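Local coordinates for exonuclease (Laribacter hongkongensis, PDB 3SYY), which digests double-stranded DNA with strict 5'-to-3' polarity as a magnesium-binding alkaline exonuclease, at residues G14-A18 with S19-D23; A178-E181 with T182-A186; A189-E192 with A193-Y197. All coordinates share one frame; numbering follows the deposited sequence.

Interaction 1 (G14-A18 with S19-D23); sequences GKVTA and SRVAD
The hydroxyls of Thr17 and Ser19 meet at the start of a tight turn, OG1 and OG lying 3.3 Å apart in a hydrogen bond whose donor either could be. Thr17 OG1 lies between its own backbone N and carbonyl carbon (chi1 55°), a position from which it also meets the aliphatic chain of Arg20, 3.6 Å from CG. The Thr17 and Arg20 side chains cross at a slant. The arginine chain bends at chi2 and chi3, and its guanidinium is met edge-on and in plane by Asp23: NE of Arg20 gives its N-H to Asp23 OD2 at 3.0 Å, and OD2 accepts through its anti lone pair. Glu42 from helix 34-49 takes NH2, which gives the guanidinium two acidic partners and should restrict its rotation.

Another pair, Val16 and Val21, approaches more loosely, CG1 to CG2 at 4.4 Å. In the backbone, Arg20 N bonds to Thr17 O at 2.9 Å and Val21 N to Ala18 O at 3.2 Å. These successive three-residue steps make two overlapping beta turns. A water accepts from Ala22 N and donates to Ala18 O, bridging the turn to the new helix.

The arrangement is a strand-to-helix junction: edge strand 16-17 folds into helix 21-25 within a YqaJ-type nuclease domain of the PDDEXK clan. It stands beside the metal site, the Ser19 side chain lying about 6 Å from a bound magnesium ion.

Interaction 2 (A178-E181 with T182-A186); sequences AEIE and TEVSA
Ala178 O receives two donors from Thr182, the backbone N at 2.9 Å and the hydroxyl OG1 at 3.0 Å. They reach the oxygen from opposite faces of its carbonyl plane. The hydroxyl gets there because it is placed beside the threonine's own backbone N, with chi1 at -64°, and therefore points back along the helix to the preceding turn. Such a side-chain bond to the carbonyl four residues earlier is a common way for threonine to meet its hydrogen-bonding needs inside a helix.

The remaining links are helical steps of four residues. Glu183 N gives a nearly straight bond to Glu179 O (N-H...O 176°, 3.0 Å). Val184 N bonds to Ile180 O at 2.8 Å, and Ser185 N reaches Glu181 O at 2.9 Å.

Among the charged groups, Glu179 and Glu183 stand one turn apart with their OE2 atoms separated by 5.2 Å. The repulsion expected from these like charges is probably eased by Lys27, which forms a salt bridge with Glu183 OE2. Glu183 CG, placed beside its own backbone N (chi1 -62°), passes 3.3 Å from Glu179 O; farther out the chain bends at chi2.

On the buried face, Ile180 and Val184 lie side by side and point the same way, touching through their CG2 methyls at 4.0 Å. The valine methyl CG2 also sits beside Ile180 O.

This part of helix 174-205 packs Ile180 against Met25 of helix 21-25 and against Gln139 and Thr140 of helix 132-145. Glu181 rests on Ala143 of that same helix, while Ile94, in a loop, touches both Glu181 and Ser185.

Interaction 3 (A189-E192 with A193-Y197); sequences AELE and AEIEY
From Ala189 with Ala193 to Glu192 with Glu196, four successive backbone bonds of the alpha-helical kind join the two halves, the shortest being Glu194 N to Glu190 O at 2.8 Å, and each donor is tilted by little more than 20° from the plane of its carbonyl. Leu191 and Ile195 form the buried stripe. They lie alongside each other, pointing the same way, and meet at their ends, CD1 to CD1 at 3.9 Å. The isoleucine reaches this position with CG1 placed beside its own backbone N (chi1 -73°), which lays the branch over the carbonyl of the previous turn: CG1 is 3.4 Å from Leu191 O, and CD1 is 3.5 Å from the same oxygen. On the exposed side, the methyl of Ala193 sits 3.4 Å from Ala189 O.

This is the distal part of the long C-terminal helix 174-205, and its apolar stripe packs on helix 34-49, with Leu191 on Ile44 and Ile195 on Arg47. Acidic side chains flank the stripe. Glu192, extended beyond CG, forms a salt bridge through OE1 with Arg47, while Glu190 pairs with Arg36, so both carboxylates face arginines of helix 34-49, which probably offset their charge. Glu194 turns to a different partner. Its OE2 makes a salt bridge with Lys126 of the second subunit, and the side chain packs on Trp119 of that subunit, which brings this turn of the helix to a boundary within the three-chain assembly. The carboxylates of Glu190 and Glu194 remain well separated, OE2 to OE1 at 7.0 Å.

How the interactions relate
Along the chain the three contacts come in series; none nests in or crosses another. Each joins adjoining segments, so none closes a long loop, and only interaction 1 changes the chain's direction, bending strand 16-17 into helix 21-25. Interactions 2 and 3 are successive portions of helix 174-205, with centres about 16 Å apart. The early turn and the late helix meet directly: Val21 CG1 lies 3.9 Å from Ile180 CG2, and Val16 CG1 lies 4.2 Å from Val184 CG1. Interaction 3 does not touch interaction 1, yet Arg47 of helix 34-49 relates them, bonding to Gly14 O and to Glu192. The C-terminal helix thus runs from the neighbourhood of the turn outward to the second subunit.

Interaction 1 (G14-A18 with S19-D23)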
ATOM      1  N   GLY A  14      22.846  -7.911   9.816  1.00 33.90           N
ATOM      2  CA  GLY A  14      23.109  -9.283   9.439  1.00 32.13           C
ATOM      3  C   GLY A  14      22.654 -10.360  10.412  1.00 31.84           C
ATOM      4  O   GLY A  14      22.834 -11.530  10.137  1.00 30.41           O
ATOM      5  N   LYS A  15      22.035  -9.983  11.536  1.00 31.00           N
ATOM      6  CA  LYS A  15      21.649 -10.984  12.558  1.00 29.82           C
ATOM      7  C   LYS A  15      20.177 -11.325  12.490  1.00 28.87           C
ATOM      8  O   LYS A  15      19.354 -10.486  12.132  1.00 28.57           O
ATOM      9  CB  LYS A  15      21.972 -10.487  13.973  1.00 30.57           C
ATOM     10  CG  LYS A  15      23.454 -10.307  14.252  1.00 32.06           C
ATOM     11  CD  LYS A  15      23.688  -9.824  15.700  1.00 33.35           C
ATOM     12  CE  LYS A  15      25.136  -9.670  15.975  1.00 33.75           C
ATOM     13  NZ  LYS A  15      25.330  -8.952  17.270  1.00 35.14           N
ATOM     14  N   VAL A  16      19.847 -12.574  12.807  1.00 27.89           N
ATOM     15  CA  VAL A  16      18.497 -12.954  13.097  1.00 27.70           C
ATOM     16  C   VAL A  16      18.144 -12.323  14.460  1.00 28.45           C
ATOM     17  O   VAL A  16      18.912 -12.453  15.415  1.00 26.90           O
ATOM     18  CB  VAL A  16      18.339 -14.459  13.155  1.00 27.02           C
ATOM     19  CG1 VAL A  16      16.930 -14.844  13.624  1.00 28.00           C
ATOM     20  CG2 VAL A  16      18.608 -15.058  11.758  1.00 30.11           C
ATOM     21  N   THR A  17      17.018 -11.611  14.528  1.00 28.04           N
ATOM     22  CA  THR A  17      16.626 -11.022  15.812  1.00 29.05           C
ATOM     23  C   THR A  17      15.347 -11.673  16.326  1.00 28.42           C
ATOM     24  O   THR A  17      14.563 -12.253  15.567  1.00 26.89           O
ATOM     25  CB  THR A  17      16.454  -9.499  15.738  1.00 30.03           C
ATOM     26  OG1 THR A  17      15.515  -9.191  14.686  1.00 32.09           O
ATOM     27  CG2 THR A  17      17.788  -8.795  15.473  1.00 30.43           C
ATOM     28  N   ALA A  18      15.135 -11.586  17.636  1.00 27.57           N
ATOM     29  CA  ALA A  18      13.959 -12.194  18.256  1.00 29.14           C
ATOM     30  C   ALA A  18      12.640 -11.708  17.586  1.00 28.58           C
ATOM     31  O   ALA A  18      11.715 -12.474  17.412  1.00 28.05           O
ATOM     32  CB  ALA A  18      13.930 -11.830  19.778  1.00 27.71           C
ATOM     33  N   SER A  19      12.590 -10.440  17.219  1.00 30.12           N
ATOM     34  CA  SER A  19      11.361  -9.867  16.632  1.00 32.77           C
ATOM     35  C   SER A  19      11.021 -10.473  15.264  1.00 32.54           C
ATOM     36  O   SER A  19       9.915 -10.288  14.760  1.00 31.60           O
ATOM     37  CB  SER A  19      11.491  -8.356  16.522  1.00 33.64           C
ATOM     38  OG  SER A  19      12.648  -8.039  15.775  1.00 40.52           O
ATOM     39  N   ARG A  20      11.959 -11.231  14.682  1.00 30.06           N
ATOM     40  CA  ARG A  20      11.730 -11.793  13.353  1.00 30.29           C
ATOM     41  C   ARG A  20      11.717 -13.292  13.371  1.00 30.52           C
ATOM     42  O   ARG A  20      11.603 -13.954  12.318  1.00 30.53           O
ATOM     43  CB  ARG A  20      12.813 -11.299  12.366  1.00 29.82           C
ATOM     44  CG  ARG A  20      12.890  -9.759  12.230  1.00 29.77           C
ATOM     45  CD  ARG A  20      11.580  -9.164  11.648  1.00 32.94           C
ATOM     46  NE  ARG A  20      11.284  -9.585  10.267  1.00 29.19           N
ATOM     47  CZ  ARG A  20      11.874  -9.112   9.160  1.00 28.17           C
ATOM     48  NH1 ARG A  20      12.798  -8.155   9.200  1.00 26.58           N
ATOM     49  NH2 ARG A  20      11.502  -9.592   7.971  1.00 27.55           N
ATOM     50  N   VAL A  21      11.831 -13.881  14.565  1.00 30.34           N
ATOM     51  CA  VAL A  21      11.867 -15.338  14.624  1.00 30.11           C
ATOM     52  C   VAL A  21      10.622 -15.961  14.028  1.00 31.15           C
ATOM     53  O   VAL A  21      10.688 -17.024  13.381  1.00 30.93           O
ATOM     54  CB  VAL A  21      12.161 -15.858  16.058  1.00 30.31           C
ATOM     55  CG1 VAL A  21      11.848 -17.321  16.155  1.00 30.53           C
ATOM     56  CG2 VAL A  21      13.605 -15.650  16.363  1.00 29.42           C
ATOM     57  N   ALA A  22       9.462 -15.323  14.215  1.00 30.90           N
ATOM     58  CA  ALA A  22       8.256 -15.883  13.620  1.00 31.08           C
ATOM     59  C   ALA A  22       8.363 -15.995  12.066  1.00 31.67           C
ATOM     60  O   ALA A  22       7.848 -16.939  11.469  1.00 31.45           O
ATOM     61  CB  ALA A  22       7.015 -15.053  14.004  1.00 31.49           C
ATOM     62  N   ASP A  23       9.022 -15.036  11.432  1.00 31.59           N
ATOM     63  CA  ASP A  23       9.245 -15.113   9.974  1.00 32.24           C
ATOM     64  C   ASP A  23      10.159 -16.290   9.601  1.00 33.05           C
ATOM     65  O   ASP A  23       9.945 -16.946   8.564  1.00 34.08           O
ATOM     66  CB  ASP A  23       9.810 -13.810   9.485  1.00 31.19           C
ATOM     67  CG  ASP A  23       8.761 -12.707   9.497  1.00 32.46           C
ATOM     68  OD1 ASP A  23       7.569 -13.053   9.498  1.00 35.16           O
ATOM     69  OD2 ASP A  23       9.131 -11.531   9.527  1.00 33.69           O
TER
HETATM   70  O   HOH W   1       9.100 -13.394  16.345  1.00 30.83           O

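Interaction 2 (A178-E181 with T182-A186)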
ATOM      1  N   ALA A 178      14.089 -24.969  22.262  1.00 36.46           N
ATOM      2  CA  ALA A 178      15.010 -25.893  21.556  1.00 37.78           C
ATOM      3  C   ALA A 178      14.625 -25.923  20.079  1.00 38.31           C
ATOM      4  O   ALA A 178      15.501 -25.906  19.205  1.00 38.99           O
ATOM      5  CB  ALA A 178      14.978 -27.278  22.174  1.00 38.16           C
ATOM      6  N   GLU A 179      13.322 -25.917  19.808  1.00 38.18           N
ATOM      7  CA  GLU A 179      12.799 -25.909  18.450  1.00 39.99           C
ATOM      8  C   GLU A 179      13.152 -24.614  17.694  1.00 38.99           C
ATOM      9  O   GLU A 179      13.585 -24.675  16.540  1.00 38.77           O
ATOM     10  CB  GLU A 179      11.306 -26.174  18.505  1.00 41.41           C
ATOM     11  CG  GLU A 179      10.513 -25.962  17.246  1.00 47.36           C
ATOM     12  CD  GLU A 179       9.007 -26.067  17.530  1.00 57.10           C
ATOM     13  OE1 GLU A 179       8.627 -26.702  18.555  1.00 60.32           O
ATOM     14  OE2 GLU A 179       8.204 -25.508  16.736  1.00 60.44           O
ATOM     15  N   ILE A 180      13.037 -23.463  18.364  1.00 37.48           N
ATOM     16  CA  ILE A 180      13.475 -22.168  17.811  1.00 35.91           C
ATOM     17  C   ILE A 180      14.964 -22.220  17.456  1.00 36.45           C
ATOM     18  O   ILE A 180      15.369 -21.810  16.360  1.00 35.41           O
ATOM     19  CB  ILE A 180      13.248 -21.001  18.811  1.00 36.03           C
ATOM     20  CG1 ILE A 180      11.742 -20.729  18.971  1.00 34.78           C
ATOM     21  CG2 ILE A 180      13.946 -19.716  18.339  1.00 33.60           C
ATOM     22  CD1 ILE A 180      11.416 -19.747  20.186  1.00 29.78           C
ATOM     23  N   GLU A 181      15.770 -22.721  18.387  1.00 35.28           N
ATOM     24  CA  GLU A 181      17.206 -22.706  18.185  1.00 35.73           C
ATOM     25  C   GLU A 181      17.543 -23.636  16.992  1.00 35.39           C
ATOM     26  O   GLU A 181      18.412 -23.328  16.228  1.00 36.14           O
ATOM     27  CB  GLU A 181      17.935 -23.102  19.480  1.00 36.70           C
ATOM     28  CG  GLU A 181      17.825 -22.024  20.579  1.00 37.35           C
ATOM     29  CD  GLU A 181      18.473 -22.403  21.908  1.00 40.59           C
ATOM     30  OE1 GLU A 181      18.643 -21.526  22.778  1.00 39.07           O
ATOM     31  OE2 GLU A 181      18.823 -23.563  22.086  1.00 41.07           O
ATOM     32  N   THR A 182      16.840 -24.752  16.853  1.00 34.87           N
ATOM     33  CA  THR A 182      17.063 -25.659  15.728  1.00 36.18           C
ATOM     34  C   THR A 182      16.790 -24.961  14.405  1.00 35.88           C
ATOM     35  O   THR A 182      17.655 -24.962  13.498  1.00 34.48           O
ATOM     36  CB  THR A 182      16.201 -26.875  15.847  1.00 35.94           C
ATOM     37  OG1 THR A 182      16.619 -27.585  17.020  1.00 39.35           O
ATOM     38  CG2 THR A 182      16.344 -27.801  14.600  1.00 38.44           C
ATOM     39  N   GLU A 183      15.595 -24.368  14.308  1.00 34.11           N
ATOM     40  CA  GLU A 183      15.190 -23.612  13.097  1.00 33.59           C
ATOM     41  C   GLU A 183      16.076 -22.465  12.781  1.00 32.16           C
ATOM     42  O   GLU A 183      16.383 -22.235  11.597  1.00 32.39           O
ATOM     43  CB  GLU A 183      13.787 -23.059  13.231  1.00 33.69           C
ATOM     44  CG  GLU A 183      12.785 -24.140  13.370  1.00 39.31           C
ATOM     45  CD  GLU A 183      11.914 -24.300  12.159  1.00 49.53           C
ATOM     46  OE1 GLU A 183      12.269 -23.764  11.076  1.00 55.38           O
ATOM     47  OE2 GLU A 183      10.868 -24.969  12.290  1.00 53.44           O
ATOM     48  N   VAL A 184      16.466 -21.715  13.802  1.00 30.87           N
ATOM     49  CA  VAL A 184      17.290 -20.538  13.570  1.00 29.86           C
ATOM     50  C   VAL A 184      18.720 -20.944  13.148  1.00 31.28           C
ATOM     51  O   VAL A 184      19.320 -20.317  12.261  1.00 30.15           O
ATOM     52  CB  VAL A 184      17.290 -19.602  14.800  1.00 31.34           C
ATOM     53  CG1 VAL A 184      18.406 -18.601  14.728  1.00 27.02           C
ATOM     54  CG2 VAL A 184      15.892 -18.915  14.929  1.00 29.12           C
ATOM     55  N   SER A 185      19.244 -21.995  13.779  1.00 31.02           N
ATOM     56  CA  SER A 185      20.497 -22.617  13.313  1.00 32.08           C
ATOM     57  C   SER A 185      20.460 -23.030  11.839  1.00 30.73           C
ATOM     58  O   SER A 185      21.392 -22.725  11.114  1.00 31.42           O
ATOM     59  CB  SER A 185      20.881 -23.793  14.232  1.00 31.51           C
ATOM     60  OG  SER A 185      21.445 -23.261  15.422  1.00 33.15           O
ATOM     61  N   ALA A 186      19.408 -23.711  11.419  1.00 31.38           N
ATOM     62  CA  ALA A 186      19.266 -24.149  10.028  1.00 30.89           C
ATOM     63  C   ALA A 186      19.187 -22.954   9.083  1.00 31.57           C
ATOM     64  O   ALA A 186      19.813 -22.940   8.005  1.00 30.33           O
ATOM     65  CB  ALA A 186      18.052 -24.990   9.883  1.00 31.61           C
TER

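Interaction 3 (A189-E192 with A193-Y197)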
ATOM      1  N   ALA A 189      22.496 -21.327   8.771  1.00 29.57           N
ATOM      2  CA  ALA A 189      23.420 -22.162   7.959  1.00 30.63           C
ATOM      3  C   ALA A 189      23.208 -21.852   6.473  1.00 30.83           C
ATOM      4  O   ALA A 189      24.194 -21.673   5.737  1.00 30.60           O
ATOM      5  CB  ALA A 189      23.187 -23.662   8.264  1.00 31.27           C
ATOM      6  N   GLU A 190      21.943 -21.736   6.061  1.00 30.51           N
ATOM      7  CA  GLU A 190      21.562 -21.439   4.684  1.00 30.22           C
ATOM      8  C   GLU A 190      21.964 -20.063   4.281  1.00 30.07           C
ATOM      9  O   GLU A 190      22.504 -19.877   3.178  1.00 29.13           O
ATOM     10  CB  GLU A 190      20.072 -21.608   4.423  1.00 30.95           C
ATOM     11  CG  GLU A 190      19.572 -23.027   4.582  1.00 33.73           C
ATOM     12  CD  GLU A 190      18.039 -23.045   4.690  1.00 38.79           C
ATOM     13  OE1 GLU A 190      17.499 -23.853   5.470  1.00 42.62           O
ATOM     14  OE2 GLU A 190      17.386 -22.222   4.025  1.00 37.10           O
ATOM     15  N   LEU A 191      21.724 -19.102   5.172  1.00 29.64           N
ATOM     16  CA  LEU A 191      22.192 -17.726   4.996  1.00 30.07           C
ATOM     17  C   LEU A 191      23.708 -17.612   4.763  1.00 30.39           C
ATOM     18  O   LEU A 191      24.166 -16.963   3.799  1.00 31.59           O
ATOM     19  CB  LEU A 191      21.733 -16.867   6.195  1.00 28.62           C
ATOM     20  CG  LEU A 191      22.287 -15.480   6.405  1.00 33.16           C
ATOM     21  CD1 LEU A 191      21.903 -14.653   5.221  1.00 33.96           C
ATOM     22  CD2 LEU A 191      21.578 -14.868   7.653  1.00 33.04           C
ATOM     23  N   GLU A 192      24.497 -18.213   5.639  1.00 30.66           N
ATOM     24  CA  GLU A 192      25.940 -18.148   5.496  1.00 32.03           C
ATOM     25  C   GLU A 192      26.481 -18.872   4.232  1.00 32.23           C
ATOM     26  O   GLU A 192      27.384 -18.355   3.535  1.00 32.50           O
ATOM     27  CB  GLU A 192      26.574 -18.655   6.755  1.00 31.33           C
ATOM     28  CG  GLU A 192      26.508 -17.578   7.787  1.00 37.67           C
ATOM     29  CD  GLU A 192      26.768 -18.099   9.161  1.00 43.45           C
ATOM     30  OE1 GLU A 192      26.977 -17.243  10.042  1.00 50.12           O
ATOM     31  OE2 GLU A 192      26.770 -19.339   9.365  1.00 44.91           O
ATOM     32  N   ALA A 193      25.884 -20.016   3.917  1.00 32.42           N
ATOM     33  CA  ALA A 193      26.216 -20.739   2.691  1.00 33.20           C
ATOM     34  C   ALA A 193      25.863 -19.928   1.464  1.00 33.33           C
ATOM     35  O   ALA A 193      26.607 -19.919   0.478  1.00 33.87           O
ATOM     36  CB  ALA A 193      25.491 -22.073   2.642  1.00 32.52           C
ATOM     37  N   GLU A 194      24.707 -19.263   1.495  1.00 32.22           N
ATOM     38  CA  GLU A 194      24.330 -18.492   0.341  1.00 32.84           C
ATOM     39  C   GLU A 194      25.316 -17.363   0.063  1.00 32.10           C
ATOM     40  O   GLU A 194      25.673 -17.123  -1.097  1.00 32.69           O
ATOM     41  CB  GLU A 194      22.882 -18.054   0.402  1.00 32.62           C
ATOM     42  CG  GLU A 194      22.514 -17.218  -0.747  1.00 40.53           C
ATOM     43  CD  GLU A 194      21.309 -17.763  -1.516  1.00 44.71           C
ATOM     44  OE1 GLU A 194      20.599 -18.670  -1.040  1.00 46.77           O
ATOM     45  OE2 GLU A 194      21.088 -17.249  -2.612  1.00 46.71           O
ATOM     46  N   ILE A 195      25.745 -16.691   1.122  1.00 30.29           N
ATOM     47  CA  ILE A 195      26.721 -15.642   1.044  1.00 31.25           C
ATOM     48  C   ILE A 195      28.079 -16.193   0.528  1.00 32.24           C
ATOM     49  O   ILE A 195      28.696 -15.593  -0.331  1.00 30.45           O
ATOM     50  CB  ILE A 195      26.890 -15.008   2.383  1.00 31.18           C
ATOM     51  CG1 ILE A 195      25.622 -14.145   2.673  1.00 32.91           C
ATOM     52  CG2 ILE A 195      28.114 -14.079   2.385  1.00 32.14           C
ATOM     53  CD1 ILE A 195      25.511 -13.749   4.089  1.00 33.45           C
ATOM     54  N   GLU A 196      28.477 -17.343   1.064  1.00 33.12           N
ATOM     55  CA  GLU A 196      29.721 -18.003   0.614  1.00 35.76           C
ATOM     56  C   GLU A 196      29.650 -18.357  -0.863  1.00 34.21           C
ATOM     57  O   GLU A 196      30.582 -18.086  -1.608  1.00 35.19           O
ATOM     58  CB  GLU A 196      29.896 -19.279   1.405  1.00 36.05           C
ATOM     59  CG  GLU A 196      31.062 -20.080   0.955  1.00 42.66           C
ATOM     60  CD  GLU A 196      32.199 -19.828   1.867  1.00 51.92           C
ATOM     61  OE1 GLU A 196      32.622 -18.637   1.940  1.00 50.42           O
ATOM     62  OE2 GLU A 196      32.625 -20.811   2.535  1.00 56.62           O
ATOM     63  N   TYR A 197      28.524 -18.956  -1.259  1.00 34.34           N
ATOM     64  CA  TYR A 197      28.248 -19.331  -2.631  1.00 34.05           C
ATOM     65  C   TYR A 197      28.278 -18.189  -3.601  1.00 34.13           C
ATOM     66  O   TYR A 197      28.952 -18.281  -4.656  1.00 33.99           O
ATOM     67  CB  TYR A 197      26.920 -20.029  -2.684  1.00 33.93           C
ATOM     68  CG  TYR A 197      26.612 -20.892  -3.870  1.00 33.67           C
ATOM     69  CD1 TYR A 197      27.390 -22.047  -4.170  1.00 32.75           C
ATOM     70  CD2 TYR A 197      25.477 -20.636  -4.647  1.00 31.57           C
ATOM     71  CE1 TYR A 197      27.030 -22.884  -5.217  1.00 31.03           C
ATOM     72  CE2 TYR A 197      25.143 -21.439  -5.728  1.00 32.01           C
ATOM     73  CZ  TYR A 197      25.925 -22.565  -6.004  1.00 31.20           C
ATOM     74  OH  TYR A 197      25.528 -23.394  -7.007  1.00 30.50           O
TER